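Local coordinates for protein Pro-metalloprotease PrtV (Vibrio cholerae, PDB 4L9D) that forms the calcium-binding PKD1 domain of a secreted metalloprotease that is probably cytotoxic and may alter the stability of host extracellular matrix components, at residues 37-42 against 62-67. Numbering follows the deposited sequence.
Sequences YLWDFG and YSVTLT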
loop_
_atom_site.group_PDB
_atom_site.type_symbol
_atom_site.label_atom_id
_atom_site.label_comp_id
_atom_site.label_asym_id
_atom_site.label_seq_id
_atom_site.Cartn_x
_atom_site.Cartn_y
_atom_site.Cartn_z
ATOM N N TYR A 37 -2.604 8.954 -2.642
ATOM C CA TYR A 37 -2.475 7.595 -2.152
ATOM C C TYR A 37 -3.168 7.479 -0.793
ATOM O O TYR A 37 -3.006 8.361 0.066
ATOM C CB TYR A 37 -0.998 7.250 -1.932
ATOM C CG TYR A 37 -0.138 7.480 -3.131
ATOM C CD1 TYR A 37 -0.126 6.619 -4.189
ATOM C CD2 TYR A 37 0.578 8.677 -3.295
ATOM C CE1 TYR A 37 0.574 6.836 -5.334
ATOM C CE2 TYR A 37 1.324 8.920 -4.409
ATOM C CZ TYR A 37 1.335 7.983 -5.435
ATOM O OH TYR A 37 2.071 8.223 -6.601
ATOM N N LEU A 38 -3.869 6.364 -0.587
ATOM C CA LEU A 38 -4.335 5.981 0.747
ATOM C C LEU A 38 -3.873 4.549 0.967
ATOM O O LEU A 38 -4.422 3.591 0.359
ATOM C CB LEU A 38 -5.842 6.157 0.930
ATOM C CG LEU A 38 -6.440 6.034 2.307
ATOM C CD1 LEU A 38 -6.524 4.612 2.790
ATOM C CD2 LEU A 38 -5.776 6.971 3.329
ATOM N N TRP A 39 -2.888 4.377 1.803
ATOM C CA TRP A 39 -2.432 3.062 2.257
ATOM C C TRP A 39 -3.170 2.714 3.530
ATOM O O TRP A 39 -3.431 3.567 4.399
ATOM C CB TRP A 39 -0.911 3.115 2.621
ATOM C CG TRP A 39 0.017 3.227 1.493
ATOM C CD1 TRP A 39 0.439 4.394 0.882
ATOM C CD2 TRP A 39 0.668 2.157 0.818
ATOM N NE1 TRP A 39 1.335 4.106 -0.118
ATOM C CE2 TRP A 39 1.499 2.734 -0.181
ATOM C CE3 TRP A 39 0.666 0.778 0.956
ATOM C CZ2 TRP A 39 2.357 1.953 -0.980
ATOM C CZ3 TRP A 39 1.472 0.026 0.141
ATOM C CH2 TRP A 39 2.308 0.595 -0.821
ATOM N N ASP A 40 -3.431 1.421 3.664
ATOM C CA ASP A 40 -4.238 0.871 4.754
ATOM C C ASP A 40 -3.534 -0.417 5.138
ATOM O O ASP A 40 -3.495 -1.377 4.368
ATOM C CB ASP A 40 -5.640 0.716 4.202
ATOM C CG ASP A 40 -6.596 -0.153 4.949
ATOM O OD1 ASP A 40 -6.222 -0.819 5.944
ATOM O OD2 ASP A 40 -7.795 -0.201 4.511
ATOM N N PHE A 41 -2.901 -0.452 6.323
ATOM C CA PHE A 41 -1.992 -1.509 6.646
ATOM C C PHE A 41 -2.635 -2.750 7.258
ATOM O O PHE A 41 -1.950 -3.701 7.624
ATOM C CB PHE A 41 -0.868 -0.961 7.546
ATOM C CG PHE A 41 -0.123 0.245 6.936
ATOM C CD1 PHE A 41 0.256 0.279 5.635
ATOM C CD2 PHE A 41 0.193 1.305 7.763
ATOM C CE1 PHE A 41 0.964 1.360 5.130
ATOM C CE2 PHE A 41 0.872 2.424 7.247
ATOM C CZ PHE A 41 1.279 2.406 5.942
ATOM N N GLY A 42 -3.957 -2.754 7.368
ATOM C CA GLY A 42 -4.658 -3.956 7.846
ATOM C C GLY A 42 -4.617 -4.105 9.346
ATOM O O GLY A 42 -4.838 -5.199 9.859
ATOM N N TYR A 62 -1.618 -9.787 7.978
ATOM C CA TYR A 62 -2.244 -8.475 7.779
ATOM C C TYR A 62 -2.422 -8.207 6.318
ATOM O O TYR A 62 -1.517 -8.468 5.494
ATOM C CB TYR A 62 -1.365 -7.357 8.413
ATOM C CG TYR A 62 -1.172 -7.514 9.898
ATOM C CD1 TYR A 62 -2.074 -6.938 10.787
ATOM C CD2 TYR A 62 -0.120 -8.222 10.405
ATOM C CE1 TYR A 62 -1.854 -7.019 12.166
ATOM C CE2 TYR A 62 0.088 -8.328 11.779
ATOM C CZ TYR A 62 -0.791 -7.726 12.653
ATOM O OH TYR A 62 -0.626 -7.759 14.037
ATOM N N SER A 63 -3.563 -7.637 5.941
ATOM C CA SER A 63 -3.829 -7.219 4.596
ATOM C C SER A 63 -3.402 -5.757 4.369
ATOM O O SER A 63 -3.865 -4.882 5.078
ATOM C CB SER A 63 -5.292 -7.378 4.293
ATOM O OG SER A 63 -5.697 -8.724 4.358
ATOM N N VAL A 64 -2.516 -5.577 3.418
ATOM C CA VAL A 64 -2.067 -4.224 3.050
ATOM C C VAL A 64 -2.792 -3.819 1.789
ATOM O O VAL A 64 -2.741 -4.522 0.760
ATOM C CB VAL A 64 -0.564 -4.215 2.803
ATOM C CG1 VAL A 64 -0.109 -2.861 2.381
ATOM C CG2 VAL A 64 0.164 -4.616 4.065
ATOM N N THR A 65 -3.491 -2.690 1.842
ATOM C CA THR A 65 -4.287 -2.178 0.765
ATOM C C THR A 65 -3.782 -0.803 0.351
ATOM O O THR A 65 -3.519 0.048 1.222
ATOM C CB THR A 65 -5.779 -2.127 1.246
ATOM O OG1 THR A 65 -6.175 -3.434 1.708
ATOM C CG2 THR A 65 -6.675 -1.705 0.147
ATOM N N LEU A 66 -3.675 -0.572 -0.939
ATOM C CA LEU A 66 -3.333 0.736 -1.502
ATOM C C LEU A 66 -4.412 1.176 -2.453
ATOM O O LEU A 66 -4.731 0.445 -3.403
ATOM C CB LEU A 66 -2.005 0.683 -2.266
ATOM C CG LEU A 66 -1.655 1.967 -3.057
ATOM C CD1 LEU A 66 -1.481 3.181 -2.140
ATOM C CD2 LEU A 66 -0.433 1.755 -3.904
ATOM N N THR A 67 -4.909 2.390 -2.258
ATOM C CA THR A 67 -5.759 3.068 -3.215
ATOM C C THR A 67 -4.995 4.231 -3.802
ATOM O O THR A 67 -4.384 5.011 -3.050
ATOM C CB THR A 67 -7.052 3.566 -2.497
ATOM O OG1 THR A 67 -7.824 2.455 -2.056
ATOM C CG2 THR A 67 -7.935 4.406 -3.428
HETATM O O HOH W 1 -6.565 1.730 0.249
HETATM O O HOH W 2 -6.185 -3.491 4.430
#
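Leu66 and Trp39 form a non-hydrogen-bonded pair between antiparallel strands, with both side chains on the same face of the sheet. From its backbone, Leu66 first sets CB 4.2 Å from Trp39 CE3; with CG anti to the backbone N (chi1 172°), the side chain's end comes nearer the indole. Its CD1 methyl sits over the five-membered ring, 3.5 Å from the centroid and 9° off the normal, a CH-pi contact over the face, and also touches Tyr37 CB. The other methyl, CD2, reaches Trp39 CZ2 at 4.0 Å. Val64 CG1 meets the same indole in its plane, at the CE3-CZ3 edge, while Trp39 NE1 is hydrogen-bonded to Ala50 O, which probably helps hold the ring's rotation.

Reciprocal backbone bonds join Leu38 to Thr67 and Asp40 to Thr65; Asp40 N to Thr65 O, 2.8 Å, is the most bent, at 139°. On the face bearing these four side chains, one water bridges Leu38 O and Thr67 OG1, a hydroxyl also hydrogen-bonded to Thr77 OG1. Beyond the last pair, Gly42 O lies 3.4 Å from Tyr62 CD1, at the ring edge.

With Phe12 from the facing sheet against both Trp39 and Leu66, this strand pair contributes to the core of a two-sheet beta sandwich, the immunoglobulin-like fold of PKD domains.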